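Local atomic coordinates of SYE1 (Shewanella oneidensis, PDB entry 4AWT), a protein that binds flavin mononucleotide and, as in its family, probably acts as an NAD(P)H-dependent oxidoreductase on CH-CH bonds. Residues G205-E208 with N209-R212; M41-Y44 with Y45-A49; T280-S283 with F284-L288. The protein carries 1 engineered substitution. One frame throughout, in Å; residues are numbered along the deposited sequence. Where two conformers were deposited one is given.

Contact 1: G205-E208 with N209-R212; sequences GSLE and NRLR
Arg210 bends back along the first turn of its short helix and crosses the side chain of Leu207 at about a right angle, with Leu207 CA over one face of the guanidinium. The nearest approach there is 3.5 Å, from Arg210 NH2 to Leu207 CA, and Leu207 CD1 lies close to both terminal nitrogens. A kink at chi3 (-73°) turns the head of the arginine toward the loop before the helix, where NE donates to Gly205 O over 3.1 Å. That carbonyl oxygen sits almost in the guanidinium plane, whereas the N-H arrives from above the carbonyl plane.

Ser206 is the N-cap. With its hydroxyl placed between the backbone N and the carbonyl carbon (chi1 73°), OG accepts from Asn209 N at 3.0 Å. Ser206 O in turn accepts from Arg210 N, and Leu211 N donates to Leu207 O, which sets the helical turn; on that side Leu207 CD1 packs against Leu211 CD1 at 3.8 Å, and both leucines also touch helix 248-261.

On another side of the turn Arg212 NH2 serves two oxygens. It donates to Asn209 OD1 at 2.8 Å, nearly in the guanidinium plane, and forms a salt bridge with Glu208 OE2 at 3.1 Å. The acid is met from above its carboxylate plane, and the two flat groups are inclined by 63°. Arg212 NE donates to Glu202 O, and Asn209 ND2 to Gly204 O, so the turn is tied to the preceding loop.

Arg210 also hydrogen-bonds Ile192 O and Thr251 OG1 through NH1, while NH2 donates to the bound ethyl hydrogen carbonate, whose modelled covalent link to Gly205 O is doubtful. The cationic guanidinium thus lines this small pocket, and its positive charge would probably suit a carbonate or other anionic oxygen there.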
ATOM      1  N   GLY A 205      16.813 -17.893   3.800  0.56 12.31           N
ATOM      2  CA  GLY A 205      16.738 -19.042   4.673  0.56 12.18           C
ATOM      3  C   GLY A 205      16.173 -18.714   6.038  0.56 11.00           C
ATOM      4  O   GLY A 205      14.940 -18.786   6.302  0.56 11.87           O
ATOM      5  N   SER A 206      17.102 -18.303   6.885  0.56 11.31           N
ATOM      6  CA  SER A 206      16.611 -18.055   8.238  1.00 10.25           C
ATOM      7  C   SER A 206      15.622 -16.901   8.335  1.00  8.73           C
ATOM      8  O   SER A 206      15.524 -16.090   7.419  1.00  9.25           O
ATOM      9  CB  SER A 206      17.791 -17.747   9.143  1.00 11.98           C
ATOM     10  OG  SER A 206      18.295 -16.437   8.843  1.00 10.85           O
ATOM     11  N   LEU A 207      14.935 -16.850   9.438  1.00  9.74           N
ATOM     12  CA  LEU A 207      13.992 -15.742   9.665  1.00  9.40           C
ATOM     13  C   LEU A 207      14.715 -14.414   9.671  1.00  8.51           C
ATOM     14  O   LEU A 207      14.282 -13.463   9.011  1.00  8.52           O
ATOM     15  CB  LEU A 207      13.276 -16.002  11.000  1.00 11.01           C
ATOM     16  CG  LEU A 207      12.331 -14.870  11.406  1.00 11.99           C
ATOM     17  CD1 LEU A 207      11.301 -14.536  10.329  1.00 12.50           C
ATOM     18  CD2 LEU A 207      11.703 -15.298  12.746  1.00 18.42           C
ATOM     19  N   GLU A 208      15.821 -14.307  10.398  1.00  9.47           N
ATOM     20  CA  GLU A 208      16.592 -13.073  10.417  0.60  9.43           C
ATOM     21  C   GLU A 208      16.961 -12.666   9.004  1.00  8.84           C
ATOM     22  O   GLU A 208      16.878 -11.478   8.622  1.00  9.50           O
ATOM     23  CB  GLU A 208      17.876 -13.314  11.233  0.60 12.52           C
ATOM     24  CG  GLU A 208      18.825 -12.150  11.315  0.60 15.44           C
ATOM     25  CD  GLU A 208      20.198 -12.411  11.871  0.60 22.31           C
ATOM     26  OE1 GLU A 208      20.398 -13.252  12.782  0.60 29.90           O
ATOM     27  OE2 GLU A 208      21.181 -11.744  11.433  0.60 34.15           O
ATOM     28  N   ASN A 209      17.409 -13.619   8.199  1.00  8.47           N
ATOM     29  CA  ASN A 209      17.833 -13.304   6.838  1.00  8.43           C
ATOM     30  C   ASN A 209      16.662 -12.857   5.989  1.00  7.46           C
ATOM     31  O   ASN A 209      16.792 -11.949   5.166  1.00  8.05           O
ATOM     32  CB  ASN A 209      18.542 -14.470   6.243  1.00  8.90           C
ATOM     33  CG  ASN A 209      19.923 -14.705   6.784  1.00  9.72           C
ATOM     34  OD1 ASN A 209      20.404 -13.978   7.656  1.00 10.69           O
ATOM     35  ND2 ASN A 209      20.576 -15.708   6.244  1.00 12.37           N
ATOM     36  N   ARG A 210      15.510 -13.525   6.134  1.00  7.71           N
ATOM     37  CA  ARG A 210      14.341 -13.165   5.314  0.79  7.46           C
ATOM     38  C   ARG A 210      13.828 -11.785   5.699  1.00  7.38           C
ATOM     39  O   ARG A 210      13.249 -11.131   4.786  1.00  8.86           O
ATOM     40  CB  ARG A 210      13.240 -14.191   5.475  0.79  7.74           C
ATOM     41  CG  ARG A 210      13.517 -15.479   4.736  0.79  8.20           C
ATOM     42  CD  ARG A 210      12.381 -16.489   4.841  0.79  8.96           C
ATOM     43  NE  ARG A 210      12.282 -17.118   6.148  0.79  9.94           N
ATOM     44  CZ  ARG A 210      11.376 -16.962   7.096  0.79  9.57           C
ATOM     45  NH1 ARG A 210      10.368 -16.101   6.969  0.79  9.22           N
ATOM     46  NH2 ARG A 210      11.488 -17.669   8.219  0.79 11.50           N
ATOM     47  N   LEU A 211      14.023 -11.328   6.899  1.00  7.29           N
ATOM     48  CA  LEU A 211      13.610  -9.987   7.307  1.00  7.22           C
ATOM     49  C   LEU A 211      14.645  -8.937   6.998  1.00  7.31           C
ATOM     50  O   LEU A 211      14.388  -7.736   7.196  1.00  7.65           O
ATOM     51  CB  LEU A 211      13.261  -9.948   8.796  1.00  7.94           C
ATOM     52  CG  LEU A 211      12.067 -10.826   9.187  1.00  8.82           C
ATOM     53  CD1 LEU A 211      11.836 -10.763  10.669  1.00 11.29           C
ATOM     54  CD2 LEU A 211      10.814 -10.441   8.442  1.00 11.28           C
ATOM     55  N   ARG A 212      15.818  -9.309   6.504  1.00  7.32           N
ATOM     56  CA  ARG A 212      16.933  -8.371   6.355  1.00  7.49           C
ATOM     57  C   ARG A 212      16.629  -7.296   5.329  1.00  6.85           C
ATOM     58  O   ARG A 212      16.956  -6.119   5.560  1.00  7.41           O
ATOM     59  CB  ARG A 212      18.211  -9.150   5.994  1.00  8.22           C
ATOM     60  CG  ARG A 212      19.430  -8.232   6.020  1.00  9.16           C
ATOM     61  CD  ARG A 212      20.697  -9.034   5.649  1.00 10.50           C
ATOM     62  NE  ARG A 212      20.887 -10.206   6.491  1.00 10.77           N
ATOM     63  CZ  ARG A 212      21.288 -10.234   7.714  1.00 13.09           C
ATOM     64  NH1 ARG A 212      21.653  -9.117   8.329  1.00 17.15           N
ATOM     65  NH2 ARG A 212      21.331 -11.426   8.337  1.00 18.60           N
TER

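Contact 2: M41-Y44 with Y45-A49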
ATOM      1  N   MET A  41      -7.032  12.776 -10.518  1.00  7.13           N
ATOM      2  CA  MET A  41      -6.637  12.122  -9.280  1.00  6.50           C
ATOM      3  C   MET A  41      -6.710  13.065  -8.092  1.00  6.33           C
ATOM      4  O   MET A  41      -7.126  12.677  -6.999  1.00  6.30           O
ATOM      5  CB  MET A  41      -5.241  11.537  -9.422  1.00  6.38           C
ATOM      6  CG  MET A  41      -5.191  10.370 -10.386  1.00  7.11           C
ATOM      7  SD  MET A  41      -3.513   9.902 -10.842  1.00  8.49           S
ATOM      8  CE  MET A  41      -2.784   9.541  -9.221  1.00  8.95           C
ATOM      9  N   ALA A  42      -6.268  14.330  -8.259  1.00  6.49           N
ATOM     10  CA  ALA A  42      -6.347  15.291  -7.191  1.00  6.76           C
ATOM     11  C   ALA A  42      -7.804  15.499  -6.714  1.00  6.46           C
ATOM     12  O   ALA A  42      -8.069  15.537  -5.526  1.00  6.95           O
ATOM     13  CB  ALA A  42      -5.714  16.597  -7.619  1.00  7.69           C
ATOM     14  N   ILE A  43      -8.716  15.625  -7.685  1.00  7.10           N
ATOM     15  CA  ILE A  43     -10.134  15.747  -7.319  0.51  7.22           C
ATOM     16  C   ILE A  43     -10.593  14.520  -6.565  1.00  6.28           C
ATOM     17  O   ILE A  43     -11.263  14.625  -5.535  1.00  6.50           O
ATOM     18  CB  ILE A  43     -10.998  15.976  -8.580  0.51  8.35           C
ATOM     19  CG1 ILE A  43     -10.595  17.229  -9.340  0.51 10.03           C
ATOM     20  CG2 ILE A  43     -12.467  16.010  -8.156  0.51 10.54           C
ATOM     21  CD1 ILE A  43     -11.355  17.426 -10.631  0.51 14.67           C
ATOM     22  N   TYR A  44     -10.272  13.348  -7.096  1.00  6.30           N
ATOM     23  CA  TYR A  44     -10.668  12.067  -6.501  1.00  6.10           C
ATOM     24  C   TYR A  44     -10.239  11.953  -5.046  1.00  5.65           C
ATOM     25  O   TYR A  44     -11.012  11.590  -4.170  1.00  5.80           O
ATOM     26  CB  TYR A  44     -10.055  10.983  -7.339  1.00  6.72           C
ATOM     27  CG  TYR A  44      -9.929   9.601  -6.722  1.00  6.09           C
ATOM     28  CD1 TYR A  44     -11.025   8.780  -6.537  1.00  5.83           C
ATOM     29  CD2 TYR A  44      -8.677   9.144  -6.344  1.00  6.24           C
ATOM     30  CE1 TYR A  44     -10.883   7.535  -5.990  1.00  5.81           C
ATOM     31  CE2 TYR A  44      -8.506   7.870  -5.829  1.00  6.38           C
ATOM     32  CZ  TYR A  44      -9.615   7.059  -5.658  1.00  5.86           C
ATOM     33  OH  TYR A  44      -9.508   5.769  -5.213  1.00  6.26           O
ATOM     34  N   TYR A  45      -8.943  12.259  -4.765  1.00  5.67           N
ATOM     35  CA  TYR A  45      -8.475  12.163  -3.408  1.00  5.65           C
ATOM     36  C   TYR A  45      -9.102  13.239  -2.527  1.00  5.59           C
ATOM     37  O   TYR A  45      -9.488  12.983  -1.388  1.00  5.83           O
ATOM     38  CB  TYR A  45      -6.963  12.215  -3.346  1.00  5.55           C
ATOM     39  CG  TYR A  45      -6.251  10.955  -3.765  1.00  5.35           C
ATOM     40  CD1 TYR A  45      -6.286   9.836  -2.925  1.00  5.88           C
ATOM     41  CD2 TYR A  45      -5.526  10.863  -4.930  1.00  6.02           C
ATOM     42  CE1 TYR A  45      -5.614   8.687  -3.251  1.00  5.87           C
ATOM     43  CE2 TYR A  45      -4.840   9.705  -5.264  1.00  6.05           C
ATOM     44  CZ  TYR A  45      -4.875   8.609  -4.427  1.00  5.89           C
ATOM     45  OH  TYR A  45      -4.176   7.480  -4.710  1.00  6.85           O
ATOM     46  N   ALA A  46      -9.223  14.464  -3.046  1.00  5.91           N
ATOM     47  CA  ALA A  46      -9.811  15.541  -2.252  1.00  6.33           C
ATOM     48  C   ALA A  46     -11.259  15.253  -1.888  1.00  5.93           C
ATOM     49  O   ALA A  46     -11.699  15.631  -0.807  1.00  6.55           O
ATOM     50  CB  ALA A  46      -9.680  16.853  -2.983  1.00  8.07           C
ATOM     51  N   GLN A  47     -11.987  14.574  -2.777  1.00  5.83           N
ATOM     52  CA  GLN A  47     -13.359  14.159  -2.481  1.00  5.93           C
ATOM     53  C   GLN A  47     -13.453  13.251  -1.279  1.00  6.11           C
ATOM     54  O   GLN A  47     -14.531  13.134  -0.696  1.00  7.11           O
ATOM     55  CB  GLN A  47     -13.958  13.432  -3.674  1.00  6.06           C
ATOM     56  CG  GLN A  47     -14.354  14.311  -4.851  1.00  6.23           C
ATOM     57  CD  GLN A  47     -14.901  13.536  -6.013  1.00  6.21           C
ATOM     58  OE1 GLN A  47     -15.548  14.186  -6.938  1.00  9.16           O
ATOM     59  NE2 GLN A  47     -14.756  12.316  -6.099  1.00  5.64           N
ATOM     60  N   ARG A  48     -12.367  12.561  -0.944  1.00  5.61           N
ATOM     61  CA  ARG A  48     -12.325  11.530   0.093  1.00  5.76           C
ATOM     62  C   ARG A  48     -11.583  11.988   1.343  1.00  5.91           C
ATOM     63  O   ARG A  48     -11.315  11.202   2.239  1.00  6.44           O
ATOM     64  CB  ARG A  48     -11.749  10.244  -0.527  1.00  5.87           C
ATOM     65  CG  ARG A  48     -12.754   9.642  -1.494  1.00  5.80           C
ATOM     66  CD  ARG A  48     -12.187   8.691  -2.551  1.00  6.14           C
ATOM     67  NE  ARG A  48     -13.249   8.174  -3.392  1.00  6.07           N
ATOM     68  CZ  ARG A  48     -13.907   8.901  -4.271  1.00  5.79           C
ATOM     69  NH1 ARG A  48     -13.502  10.093  -4.596  1.00  5.96           N
ATOM     70  NH2 ARG A  48     -15.011   8.412  -4.846  1.00  6.42           N
ATOM     71  N   ALA A  49     -11.303  13.285   1.424  1.00  6.21           N
ATOM     72  CA  ALA A  49     -10.451  13.848   2.476  1.00  6.85           C
ATOM     73  C   ALA A  49     -11.163  14.029   3.793  1.00  6.60           C
ATOM     74  O   ALA A  49     -10.538  14.570   4.737  1.00  8.29           O
ATOM     75  CB  ALA A  49      -9.811  15.121   1.947  1.00 10.04           C
TER
HETATM   76  O   HOH W   1      -6.891   5.497  -4.647  1.00  6.76           O
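Met41 O and Ala42 O accept from Tyr45 N and Ala46 N, each at 2.9 Å, and Ile43 O accepts from Gln47 N, three successive i to i+4 bonds. A type I turn runs from Ala46 to Ala49. Arg48 takes up Tyr44 O with its side chain: NH1 donates at 2.9 Å, and the oxygen lies near the guanidinium plane.

The neighbouring tyrosines form a T-shaped stack, the edge of Tyr44 directed at the face of Tyr45, with centroids 4.9 Å apart and planes inclined by 62°. Tyr44 CD2 stands over the centre of the Tyr45 ring. This is helix 39-46 of the first beta-alpha-beta unit of the TIM barrel, between strands 20-22 and 53-60; both rings touch Met22 of the former, and Tyr45 also packs on Trp83 and Val86 of helix 77-92.

With CG anti to the backbone N (chi1 161°), the Tyr44 ring is carried between Tyr45 and Arg48, whose guanidinium has Tyr44 CD1 over one face, 3.4 Å from NH1, the two planes 27° apart. Arg48 NE and NH2 donate to Phe325 O and Ile326 O. Water 1 lies 2.7 Å from Tyr44 OH and donates weakly to Tyr45 OH, which is also hydrogen-bonded to Glu57.

Contact 3: T280-S283 with F284-L288; sequences TPVS and FKRAL
Lys285 and Thr280 meet at the start of helix 282-291, the helix of the beta-alpha-beta unit between strands 266-270 and 295-299 of the TIM barrel. Pro281 holds the N-cap position. Among the backbone bonds, Pro281 O accepts from Lys285 N at 3.0 Å, in the carbonyl plane, and more weakly from Phe284 N; Val282 O and Ser283 O accept from Arg286 N and Ala287 N.

Van der Waals contact runs along several side chains. The extended chain of Lys285 crosses Thr280 at about a right angle, bringing CE to 3.7 Å from Thr280 CG2. Val282 and Arg286 lie side by side and point the same way, with Val282 CG1 4.2 Å from Arg286 CG. Pro281 CB rests 4.3 Å from Phe284 CB; beyond it, CG lies opposite the phenylalanine's own backbone N (chi1 176°), which carries the ring onto Ile249 and Tyr252 of helix 248-261.

Charge enters at the end of Lys285, whose NZ forms a salt bridge with Glu271. Replacing this lysine with a methionine would probably leave Glu271 without its cationic partner. Arg286 reaches Asp313 O through NH1. Water 2 donates to Thr280 O over 2.6 Å and accepts a weak, long hydrogen bond from Lys285 NZ at 3.5 Å.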
ATOM      1  N   THR A 280      -7.916 -14.817  10.582  1.00 10.98           N
ATOM      2  CA  THR A 280      -6.841 -14.065  11.220  1.00 10.28           C
ATOM      3  C   THR A 280      -7.152 -14.048  12.695  1.00 10.86           C
ATOM      4  O   THR A 280      -7.914 -13.184  13.167  1.00 12.42           O
ATOM      5  CB  THR A 280      -6.784 -12.665  10.647  1.00 10.07           C
ATOM      6  OG1 THR A 280      -6.658 -12.764   9.214  1.00 10.70           O
ATOM      7  CG2 THR A 280      -5.591 -11.897  11.133  1.00 10.63           C
ATOM      8  N   PRO A 281      -6.602 -15.022  13.461  1.00 11.54           N
ATOM      9  CA  PRO A 281      -7.057 -15.190  14.833  1.00 12.94           C
ATOM     10  C   PRO A 281      -6.867 -13.961  15.677  1.00 11.19           C
ATOM     11  O   PRO A 281      -5.843 -13.270  15.601  1.00 10.29           O
ATOM     12  CB  PRO A 281      -6.180 -16.365  15.341  1.00 17.65           C
ATOM     13  CG  PRO A 281      -5.869 -17.147  14.063  1.00 18.63           C
ATOM     14  CD  PRO A 281      -5.684 -16.083  13.043  1.00 13.41           C
ATOM     15  N   VAL A 282      -7.829 -13.717  16.570  1.00 11.48           N
ATOM     16  CA  VAL A 282      -7.687 -12.634  17.517  1.00 10.63           C
ATOM     17  C   VAL A 282      -6.433 -12.786  18.340  1.00  9.42           C
ATOM     18  O   VAL A 282      -5.781 -11.787  18.625  1.00  9.38           O
ATOM     19  CB  VAL A 282      -8.967 -12.525  18.386  1.00 11.98           C
ATOM     20  CG1 VAL A 282      -8.739 -11.550  19.511  1.00 13.38           C
ATOM     21  CG2 VAL A 282     -10.166 -12.085  17.578  1.00 17.07           C
ATOM     22  N   SER A 283      -6.053 -13.990  18.730  1.00 10.20           N
ATOM     23  CA  SER A 283      -4.832 -14.203  19.516  0.74 10.29           C
ATOM     24  C   SER A 283      -3.616 -13.670  18.763  1.00  9.14           C
ATOM     25  O   SER A 283      -2.702 -13.100  19.380  1.00  9.29           O
ATOM     26  CB  SER A 283      -4.639 -15.675  19.853  0.74 13.39           C
ATOM     27  OG  SER A 283      -4.654 -16.466  18.678  0.74 15.87           O
ATOM     28  N   PHE A 284      -3.602 -13.869  17.480  1.00  9.61           N
ATOM     29  CA  PHE A 284      -2.500 -13.376  16.632  1.00  9.32           C
ATOM     30  C   PHE A 284      -2.545 -11.850  16.550  1.00  7.91           C
ATOM     31  O   PHE A 284      -1.523 -11.176  16.706  1.00  8.55           O
ATOM     32  CB  PHE A 284      -2.577 -14.002  15.274  1.00 10.45           C
ATOM     33  CG  PHE A 284      -1.555 -13.523  14.269  1.00 10.23           C
ATOM     34  CD1 PHE A 284      -0.243 -13.237  14.569  1.00 10.34           C
ATOM     35  CD2 PHE A 284      -1.934 -13.358  12.977  1.00 13.21           C
ATOM     36  CE1 PHE A 284       0.640 -12.817  13.607  1.00 10.64           C
ATOM     37  CE2 PHE A 284      -1.062 -12.950  11.988  1.00 13.49           C
ATOM     38  CZ  PHE A 284       0.271 -12.662  12.328  1.00 13.67           C
ATOM     39  N   LYS A 285      -3.739 -11.276  16.340  1.00  8.02           N
ATOM     40  CA  LYS A 285      -3.859  -9.834  16.368  1.00  7.45           C
ATOM     41  C   LYS A 285      -3.372  -9.275  17.685  1.00  7.02           C
ATOM     42  O   LYS A 285      -2.696  -8.236  17.723  1.00  7.87           O
ATOM     43  CB  LYS A 285      -5.312  -9.414  16.098  1.00  8.09           C
ATOM     44  CG  LYS A 285      -5.788  -9.752  14.726  1.00  8.46           C
ATOM     45  CD  LYS A 285      -7.225  -9.240  14.474  1.00  9.67           C
ATOM     46  CE  LYS A 285      -7.652  -9.471  13.070  1.00  9.01           C
ATOM     47  NZ  LYS A 285      -8.978  -8.911  12.814  1.00 11.53           N
ATOM     48  N   ARG A 286      -3.683  -9.910  18.805  1.00  7.52           N
ATOM     49  CA  ARG A 286      -3.236  -9.398  20.080  1.00  7.52           C
ATOM     50  C   ARG A 286      -1.717  -9.509  20.207  1.00  6.77           C
ATOM     51  O   ARG A 286      -1.087  -8.612  20.783  1.00  7.49           O
ATOM     52  CB  ARG A 286      -3.951 -10.041  21.251  1.00  8.45           C
ATOM     53  CG  ARG A 286      -5.437  -9.701  21.281  1.00  8.94           C
ATOM     54  CD  ARG A 286      -6.042 -10.039  22.609  1.00 10.10           C
ATOM     55  NE  ARG A 286      -7.461  -9.880  22.631  1.00 10.63           N
ATOM     56  CZ  ARG A 286      -8.131  -8.775  22.770  1.00 11.41           C
ATOM     57  NH1 ARG A 286      -7.508  -7.611  22.960  1.00 12.11           N
ATOM     58  NH2 ARG A 286      -9.461  -8.790  22.736  1.00 15.39           N
ATOM     59  N   ALA A 287      -1.122 -10.551  19.680  1.00  7.09           N
ATOM     60  CA  ALA A 287       0.338 -10.659  19.668  1.00  7.46           C
ATOM     61  C   ALA A 287       0.956  -9.525  18.858  1.00  7.21           C
ATOM     62  O   ALA A 287       1.944  -8.915  19.282  1.00  7.79           O
ATOM     63  CB  ALA A 287       0.785 -12.020  19.169  1.00  8.47           C
ATOM     64  N   LEU A 288       0.396  -9.216  17.700  1.00  7.40           N
ATOM     65  CA  LEU A 288       0.905  -8.092  16.898  1.00  7.53           C
ATOM     66  C   LEU A 288       0.811  -6.800  17.661  1.00  7.54           C
ATOM     67  O   LEU A 288       1.702  -5.948  17.578  1.00  7.93           O
ATOM     68  CB  LEU A 288       0.168  -7.963  15.570  1.00  8.20           C
ATOM     69  CG  LEU A 288       0.384  -9.109  14.591  1.00  8.45           C
ATOM     70  CD1 LEU A 288      -0.491  -8.925  13.337  1.00 11.39           C
ATOM     71  CD2 LEU A 288       1.814  -9.253  14.147  1.00 10.48           C
TER
HETATM   72  O   HOH W   2     -10.269 -12.070  13.384  1.00 36.35           O

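In the fold
The three contacts are separate local pieces of one TIM barrel and follow one another along the chain as contact 2, contact 1 and contact 3. Contacts 1 and 2 lie on opposite sides of the chain's centre, their own centres about 39 Å apart. Contact 3 is nearer contact 1, at about 22 Å between centres, and both pack on helix 248-261. The flavin is approached most closely by contact 2, with the Tyr44 side chain about 7 Å from it; in contact 3, the Thr280 side chain is about 11 Å away. Contact 1 instead lines the ethyl hydrogen carbonate pocket, with the Arg210 side chain about 3 Å from that ligand.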